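Local coordinates for lipid-transfer protein (Thermomonospora curvata, PDB 6OK1) that is of undetermined function but has a thiolase-like fold and belongs with the thiolase-related lipid-transfer proteins, at residues 160-165 / 263-268; 304-309 / 314-319. All blocks are in the same frame, centred on the assembly; numbering follows the deposited sequence.

Interaction 1. Residues 160-165 / 263-268; sequences MHEYGA and EITGIP
Thr265 donates its hydroxyl hydrogen to Glu162, OG1 to OE1 at 2.7 Å, in the one direct hydrogen bond across this contact. The two side chains come from opposite directions, and the hydroxyl meets the carboxylate from above its plane, 36° out of it. Glu162 was modelled in two conformers, so the bond belongs to the one described here and need not persist in the other. In this conformer the chain is stretched beyond CG (chi2 -176°), which carries the carboxylate from the last turn of helix 148-163 across to the loop between strand 240-248 and helix 268-281. The contact thus joins the N-terminal and C-terminal parts of the thiolase-like fold. On Thr265, OG1 stands between the backbone N and the carbonyl carbon (chi1 52°), the position from which it can serve Glu162 and a water together.

That water donates to Thr265 OG1 at 2.7 Å. It is also hydrogen-bonded to Tyr163 OH at 2.7 Å, lying in the plane of the phenol ring at its edge. One ring face of Tyr163 is covered by Glu162 CB, 4.2 Å above its centre. A second water donates to Glu162 OE2 at 2.8 Å and accepts from Ile264 N, likewise at 2.8 Å, tying the carboxylate to the loop backbone.

Further out, Arg158 forms a salt bridge through NE with Glu162 OE2, and Tyr159 packs edge-to-face with Tyr163. An aromatic side chain of another protein chain also packs on Glu162.

Glu263, also modelled in two conformers, brings OE1 to 3.6 Å from Glu162 OE1. If the conformers described coexist, these like charges should repel; Arg158, the Thr265 hydroxyl and the water at OE2 probably offset part of the cost.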
ATOM      1  N   MET A 160     -29.656   8.269  14.332  1.00 23.00           N
ATOM      2  CA  MET A 160     -31.057   8.101  14.736  1.00 21.13           C
ATOM      3  C   MET A 160     -31.445   9.123  15.786  1.00 27.94           C
ATOM      4  O   MET A 160     -32.538   9.701  15.738  1.00 26.61           O
ATOM      5  CB  MET A 160     -31.274   6.709  15.305  1.00 22.76           C
ATOM      6  CG  MET A 160     -31.146   5.587  14.300  1.00 24.76           C
ATOM      7  SD  MET A 160     -31.068   3.953  15.065  1.00 26.47           S
ATOM      8  CE  MET A 160     -32.713   3.772  15.745  1.00 31.87           C
ATOM      9  N   HIS A 161     -30.580   9.313  16.775  1.00 24.57           N
ATOM     10  CA  HIS A 161     -30.842  10.287  17.835  1.00 27.67           C
ATOM     11  C   HIS A 161     -31.022  11.691  17.275  1.00 25.65           C
ATOM     12  O   HIS A 161     -31.960  12.413  17.636  1.00 26.31           O
ATOM     13  CB  HIS A 161     -29.679  10.263  18.829  1.00 25.04           C
ATOM     14  CG  HIS A 161     -29.721  11.363  19.834  1.00 25.29           C
ATOM     15  ND1 HIS A 161     -30.519  11.310  20.955  1.00 27.40           N
ATOM     16  CD2 HIS A 161     -29.054  12.538  19.897  1.00 28.05           C
ATOM     17  CE1 HIS A 161     -30.359  12.420  21.655  1.00 29.17           C
ATOM     18  NE2 HIS A 161     -29.476  13.182  21.036  1.00 28.65           N
ATOM     19  N   GLU A 162     -30.107  12.117  16.412  1.00 25.58           N
ATOM     20  CA  GLU A 162     -30.141  13.504  15.976  0.53 45.81           C
ATOM     21  C   GLU A 162     -31.256  13.773  14.981  1.00 28.01           C
ATOM     22  O   GLU A 162     -31.816  14.876  14.982  1.00 26.47           O
ATOM     23  CB  GLU A 162     -28.791  13.897  15.383  0.53 55.59           C
ATOM     24  CG  GLU A 162     -27.702  13.791  16.421  0.53 22.68           C
ATOM     25  CD  GLU A 162     -26.346  14.246  15.939  0.53 35.52           C
ATOM     26  OE1 GLU A 162     -26.193  14.574  14.743  0.53 24.45           O
ATOM     27  OE2 GLU A 162     -25.431  14.276  16.778  0.53 22.55           O
ATOM     28  N   TYR A 163     -31.622  12.797  14.166  1.00 26.22           N
ATOM     29  CA  TYR A 163     -32.513  13.062  13.043  1.00 30.74           C
ATOM     30  C   TYR A 163     -33.818  12.280  13.074  1.00 28.89           C
ATOM     31  O   TYR A 163     -34.663  12.474  12.190  1.00 30.06           O
ATOM     32  CB  TYR A 163     -31.768  12.763  11.740  1.00 28.09           C
ATOM     33  CG  TYR A 163     -30.586  13.662  11.509  1.00 25.61           C
ATOM     34  CD1 TYR A 163     -30.713  15.046  11.616  1.00 27.10           C
ATOM     35  CD2 TYR A 163     -29.328  13.143  11.201  1.00 23.75           C
ATOM     36  CE1 TYR A 163     -29.654  15.872  11.414  1.00 26.46           C
ATOM     37  CE2 TYR A 163     -28.247  13.985  10.981  1.00 29.49           C
ATOM     38  CZ  TYR A 163     -28.418  15.346  11.084  1.00 33.46           C
ATOM     39  OH  TYR A 163     -27.362  16.197  10.877  1.00 28.68           O
ATOM     40  N   GLY A 164     -33.995  11.395  14.041  1.00 28.90           N
ATOM     41  CA  GLY A 164     -35.219  10.639  14.154  1.00 30.20           C
ATOM     42  C   GLY A 164     -35.389   9.558  13.118  1.00 29.92           C
ATOM     43  O   GLY A 164     -36.501   9.072  12.923  1.00 29.37           O
ATOM     44  N   ALA A 165     -34.319   9.173  12.436  1.00 28.86           N
ATOM     45  CA  ALA A 165     -34.368   8.005  11.582  1.00 28.71           C
ATOM     46  C   ALA A 165     -34.558   6.769  12.441  1.00 26.99           C
ATOM     47  O   ALA A 165     -34.134   6.722  13.603  1.00 26.70           O
ATOM     48  CB  ALA A 165     -33.083   7.870  10.769  1.00 27.26           C
ATOM     49  N   GLU A 263     -19.099  16.612  15.483  1.00 23.92           N
ATOM     50  CA  GLU A 263     -20.281  15.883  15.047  0.68 20.43           C
ATOM     51  C   GLU A 263     -19.833  14.611  14.338  1.00 22.13           C
ATOM     52  O   GLU A 263     -18.863  14.628  13.563  1.00 28.64           O
ATOM     53  CB  GLU A 263     -21.157  16.719  14.111  0.68 41.08           C
ATOM     54  CG  GLU A 263     -21.880  17.851  14.825  0.68 50.47           C
ATOM     55  CD  GLU A 263     -23.165  18.255  14.133  0.68106.73           C
ATOM     56  OE1 GLU A 263     -24.047  17.385  13.960  0.68113.79           O
ATOM     57  OE2 GLU A 263     -23.295  19.440  13.763  0.68 91.90           O
ATOM     58  N   ILE A 264     -20.539  13.511  14.605  1.00 22.62           N
ATOM     59  CA  ILE A 264     -20.158  12.204  14.075  1.00 22.37           C
ATOM     60  C   ILE A 264     -21.254  11.582  13.215  1.00 27.01           C
ATOM     61  O   ILE A 264     -21.132  10.431  12.803  1.00 26.47           O
ATOM     62  CB  ILE A 264     -19.741  11.228  15.202  1.00 21.64           C
ATOM     63  CG1 ILE A 264     -20.917  10.844  16.107  1.00 21.82           C
ATOM     64  CG2 ILE A 264     -18.601  11.837  16.002  1.00 26.26           C
ATOM     65  CD1 ILE A 264     -20.651   9.652  17.033  1.00 24.07           C
ATOM     66  N   THR A 265     -22.320  12.320  12.926  1.00 25.95           N
ATOM     67  CA  THR A 265     -23.451  11.745  12.218  1.00 26.34           C
ATOM     68  C   THR A 265     -23.379  11.934  10.714  1.00 25.74           C
ATOM     69  O   THR A 265     -24.140  11.286   9.993  1.00 26.71           O
ATOM     70  CB  THR A 265     -24.749  12.357  12.711  1.00 28.11           C
ATOM     71  OG1 THR A 265     -24.635  13.771  12.653  1.00 27.97           O
ATOM     72  CG2 THR A 265     -25.018  11.907  14.146  1.00 34.52           C
ATOM     73  N   GLY A 266     -22.499  12.792  10.227  1.00 22.75           N
ATOM     74  CA  GLY A 266     -22.236  12.897   8.814  1.00 24.99           C
ATOM     75  C   GLY A 266     -21.049  12.034   8.430  1.00 22.94           C
ATOM     76  O   GLY A 266     -20.638  11.129   9.163  1.00 24.23           O
ATOM     77  N   ILE A 267     -20.505  12.309   7.250  1.00 22.17           N
ATOM     78  CA  ILE A 267     -19.269  11.664   6.801  1.00 22.12           C
ATOM     79  C   ILE A 267     -18.454  12.762   6.135  1.00 22.98           C
ATOM     80  O   ILE A 267     -18.476  12.887   4.908  1.00 22.23           O
ATOM     81  CB  ILE A 267     -19.500  10.511   5.818  1.00 22.21           C
ATOM     82  CG1 ILE A 267     -20.566   9.526   6.304  1.00 23.84           C
ATOM     83  CG2 ILE A 267     -18.178   9.777   5.592  1.00 19.55           C
ATOM     84  CD1 ILE A 267     -20.999   8.571   5.225  1.00 26.36           C
ATOM     85  N   PRO A 268     -17.753  13.587   6.910  1.00 22.72           N
ATOM     86  CA  PRO A 268     -17.091  14.763   6.325  1.00 25.37           C
ATOM     87  C   PRO A 268     -16.137  14.408   5.210  1.00 19.70           C
ATOM     88  O   PRO A 268     -15.978  15.174   4.249  1.00 23.21           O
ATOM     89  CB  PRO A 268     -16.343  15.362   7.518  1.00 29.25           C
ATOM     90  CG  PRO A 268     -17.006  14.815   8.724  1.00 33.54           C
ATOM     91  CD  PRO A 268     -17.634  13.531   8.376  1.00 24.24           C
TER
HETATM   92  O   HOH W   1     -22.684  13.902  16.386  1.00 25.96           O
HETATM   93  O   HOH W   2     -25.024  14.996  10.241  1.00 28.72           O

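Interaction 2. Residues 304-309 / 314-319; sequences QLEELG and GEAKDF
Both carboxylate oxygens of Glu306 accept backbone N-H groups from the start of 314-319. Gly314 N donates to OE1 at 2.9 Å in a nearly straight bond (168°), arriving from well above the carboxylate plane. Ala316 N donates to OE2 at 3.0 Å, on the anti side and close to the plane. Glu306 gains this reach from a chain extended beyond CG (chi2 170°), while CG itself lies beside the backbone N. OE2 has a further partner in Tyr159 OH, so the buried carboxylate is held at both oxygens, with its rotation probably fixed. Ala316 opens helix 316-321, and a negative group at that end should be favoured by the helix dipole.

Beside the polar pair lies an apolar one. Phe319 has CG anti to its backbone N (chi1 -173°), which swings the ring back toward helix 301-307, where it crosses the Leu305 side chain at about a right angle. The two leucine methyls meet neighbouring ring atoms: CD1 lies 4.1 Å from Phe319 CD2, and CD2 lies 4.1 Å from Phe319 CE2. Leu305 CD1 also packs 4.2 Å from Ala316 CB.

Gly309, with positive phi, ends the first helix in a Schellman motif. Two consecutive helices, 301-307 and 316-321, are joined by a short connection within the C-terminal part of a thiolase-like fold, with the first turn of the second held by a glutamate from the first.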
ATOM      1  N   GLN A 304     -24.438   9.623   3.321  1.00 23.35           N
ATOM      2  CA  GLN A 304     -23.820   9.800   2.016  1.00 21.12           C
ATOM      3  C   GLN A 304     -24.684  10.683   1.128  1.00 22.21           C
ATOM      4  O   GLN A 304     -24.182  11.596   0.465  1.00 24.66           O
ATOM      5  CB  GLN A 304     -23.595   8.461   1.337  1.00 26.07           C
ATOM      6  CG  GLN A 304     -22.400   7.696   1.843  1.00 24.52           C
ATOM      7  CD  GLN A 304     -22.197   6.475   1.008  1.00 24.91           C
ATOM      8  OE1 GLN A 304     -21.706   6.553  -0.125  1.00 27.87           O
ATOM      9  NE2 GLN A 304     -22.645   5.347   1.520  1.00 21.99           N
ATOM     10  N   LEU A 305     -25.992  10.426   1.103  1.00 22.43           N
ATOM     11  CA  LEU A 305     -26.876  11.247   0.272  1.00 22.08           C
ATOM     12  C   LEU A 305     -26.807  12.712   0.677  1.00 29.28           C
ATOM     13  O   LEU A 305     -26.845  13.621  -0.172  1.00 25.04           O
ATOM     14  CB  LEU A 305     -28.311  10.718   0.372  1.00 24.07           C
ATOM     15  CG  LEU A 305     -28.560   9.360  -0.299  1.00 28.11           C
ATOM     16  CD1 LEU A 305     -29.827   8.708   0.249  1.00 26.88           C
ATOM     17  CD2 LEU A 305     -28.630   9.527  -1.836  1.00 28.41           C
ATOM     18  N   GLU A 306     -26.696  12.957   1.971  1.00 24.61           N
ATOM     19  CA  GLU A 306     -26.633  14.318   2.479  1.00 27.28           C
ATOM     20  C   GLU A 306     -25.290  14.971   2.179  1.00 22.30           C
ATOM     21  O   GLU A 306     -25.239  16.135   1.748  1.00 25.22           O
ATOM     22  CB  GLU A 306     -26.940  14.289   3.968  1.00 26.77           C
ATOM     23  CG  GLU A 306     -28.318  13.695   4.219  1.00 29.43           C
ATOM     24  CD  GLU A 306     -28.601  13.398   5.675  1.00 32.36           C
ATOM     25  OE1 GLU A 306     -27.806  13.831   6.525  1.00 27.01           O
ATOM     26  OE2 GLU A 306     -29.641  12.779   5.975  1.00 27.24           O
ATOM     27  N   GLU A 307     -24.195  14.238   2.376  1.00 25.23           N
ATOM     28  CA  GLU A 307     -22.873  14.774   2.083  1.00 23.51           C
ATOM     29  C   GLU A 307     -22.728  15.143   0.620  1.00 24.73           C
ATOM     30  O   GLU A 307     -22.004  16.096   0.295  1.00 25.66           O
ATOM     31  CB  GLU A 307     -21.795  13.759   2.460  1.00 22.21           C
ATOM     32  CG  GLU A 307     -21.627  13.558   3.975  1.00 24.41           C
ATOM     33  CD  GLU A 307     -21.062  14.763   4.702  1.00 26.02           C
ATOM     34  OE1 GLU A 307     -20.577  15.719   4.044  1.00 25.78           O
ATOM     35  OE2 GLU A 307     -21.123  14.781   5.952  1.00 26.31           O
ATOM     36  N   LEU A 308     -23.347  14.379  -0.265  1.00 24.02           N
ATOM     37  CA  LEU A 308     -23.214  14.580  -1.704  1.00 23.41           C
ATOM     38  C   LEU A 308     -24.249  15.553  -2.265  1.00 25.97           C
ATOM     39  O   LEU A 308     -24.269  15.784  -3.477  1.00 29.04           O
ATOM     40  CB  LEU A 308     -23.308  13.228  -2.423  1.00 25.36           C
ATOM     41  CG  LEU A 308     -22.210  12.224  -2.018  1.00 25.91           C
ATOM     42  CD1 LEU A 308     -22.543  10.834  -2.554  1.00 28.13           C
ATOM     43  CD2 LEU A 308     -20.850  12.664  -2.492  1.00 28.24           C
ATOM     44  N   GLY A 309     -25.091  16.132  -1.412  1.00 26.19           N
ATOM     45  CA  GLY A 309     -25.973  17.202  -1.820  1.00 26.78           C
ATOM     46  C   GLY A 309     -27.285  16.783  -2.459  1.00 26.71           C
ATOM     47  O   GLY A 309     -27.954  17.632  -3.076  1.00 27.85           O
ATOM     48  N   GLY A 314     -30.040  15.412   7.562  1.00 30.51           N
ATOM     49  CA  GLY A 314     -31.067  14.712   8.316  1.00 29.96           C
ATOM     50  C   GLY A 314     -32.300  14.296   7.546  1.00 31.32           C
ATOM     51  O   GLY A 314     -33.199  13.688   8.142  1.00 31.44           O
ATOM     52  N   GLU A 315     -32.385  14.593   6.249  1.00 29.28           N
ATOM     53  CA  GLU A 315     -33.573  14.275   5.478  1.00 26.13           C
ATOM     54  C   GLU A 315     -33.388  13.131   4.483  1.00 29.48           C
ATOM     55  O   GLU A 315     -34.280  12.889   3.666  1.00 29.72           O
ATOM     56  CB  GLU A 315     -34.057  15.554   4.768  1.00 29.91           C
ATOM     57  CG  GLU A 315     -34.268  16.662   5.785  1.00 41.47           C
ATOM     58  CD  GLU A 315     -35.132  17.794   5.296  1.00 58.79           C
ATOM     59  OE1 GLU A 315     -35.304  17.927   4.074  1.00 37.38           O
ATOM     60  OE2 GLU A 315     -35.637  18.552   6.148  1.00 45.16           O
ATOM     61  N   ALA A 316     -32.276  12.387   4.547  1.00 27.18           N
ATOM     62  CA  ALA A 316     -32.141  11.215   3.693  1.00 25.93           C
ATOM     63  C   ALA A 316     -33.275  10.233   3.900  1.00 27.79           C
ATOM     64  O   ALA A 316     -33.705   9.573   2.946  1.00 28.53           O
ATOM     65  CB  ALA A 316     -30.799  10.526   3.940  1.00 24.45           C
ATOM     66  N   LYS A 317     -33.762  10.095   5.131  1.00 25.12           N
ATOM     67  CA  LYS A 317     -34.847   9.156   5.370  1.00 25.70           C
ATOM     68  C   LYS A 317     -36.067   9.532   4.539  1.00 29.68           C
ATOM     69  O   LYS A 317     -36.786   8.662   4.032  1.00 31.97           O
ATOM     70  CB  LYS A 317     -35.208   9.118   6.853  1.00 27.98           C
ATOM     71  CG  LYS A 317     -35.789  10.431   7.388  1.00 29.10           C
ATOM     72  CD  LYS A 317     -35.932  10.365   8.925  1.00 31.29           C
ATOM     73  CE  LYS A 317     -36.464  11.675   9.509  1.00 34.07           C
ATOM     74  NZ  LYS A 317     -37.841  11.932   9.004  1.00 53.99           N
ATOM     75  N   ASP A 318     -36.286  10.829   4.360  1.00 29.82           N
ATOM     76  CA  ASP A 318     -37.423  11.302   3.568  1.00 33.21           C
ATOM     77  C   ASP A 318     -37.178  11.120   2.073  1.00 30.75           C
ATOM     78  O   ASP A 318     -38.078  10.696   1.339  1.00 36.42           O
ATOM     79  CB  ASP A 318     -37.685  12.764   3.915  1.00 32.21           C
ATOM     80  CG  ASP A 318     -37.867  12.978   5.400  1.00 53.20           C
ATOM     81  OD1 ASP A 318     -38.746  12.321   5.985  1.00 41.04           O
ATOM     82  OD2 ASP A 318     -37.121  13.772   5.998  1.00 46.68           O
ATOM     83  N   PHE A 319     -35.961  11.425   1.615  1.00 32.68           N
ATOM     84  CA  PHE A 319     -35.569  11.196   0.229  1.00 27.05           C
ATOM     85  C   PHE A 319     -35.777   9.739  -0.159  1.00 28.66           C
ATOM     86  O   PHE A 319     -36.288   9.445  -1.246  1.00 32.34           O
ATOM     87  CB  PHE A 319     -34.107  11.628   0.056  1.00 29.99           C
ATOM     88  CG  PHE A 319     -33.597  11.598  -1.359  1.00 30.90           C
ATOM     89  CD1 PHE A 319     -33.817  12.656  -2.207  1.00 32.57           C
ATOM     90  CD2 PHE A 319     -32.852  10.519  -1.825  1.00 27.75           C
ATOM     91  CE1 PHE A 319     -33.331  12.641  -3.506  1.00 40.08           C
ATOM     92  CE2 PHE A 319     -32.355  10.503  -3.114  1.00 31.13           C
ATOM     93  CZ  PHE A 319     -32.588  11.560  -3.953  1.00 35.54           C
TER

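Interactions 1 and 2 lie on the same side of the chain's centre, their own centres about 11 Å apart. In sequence they come in series: 160-165 and 263-268 close the first before 304-309 opens the second. Interaction 1 joins the end of helix 148-163, in the N-terminal part of the thiolase-like fold, to a loop of the C-terminal part, whereas interaction 2 stays within the latter. They touch directly, since Glu307 OE2 probably accepts a hydrogen bond from Ile267 N at 2.9 Å and Tyr163 CD1 packs 3.3 Å from Gly314 CA. Tyr159 serves both, contacting Tyr163 and Glu306. Helix 148-163 is thereby joined to two separate elements of the C-terminal half.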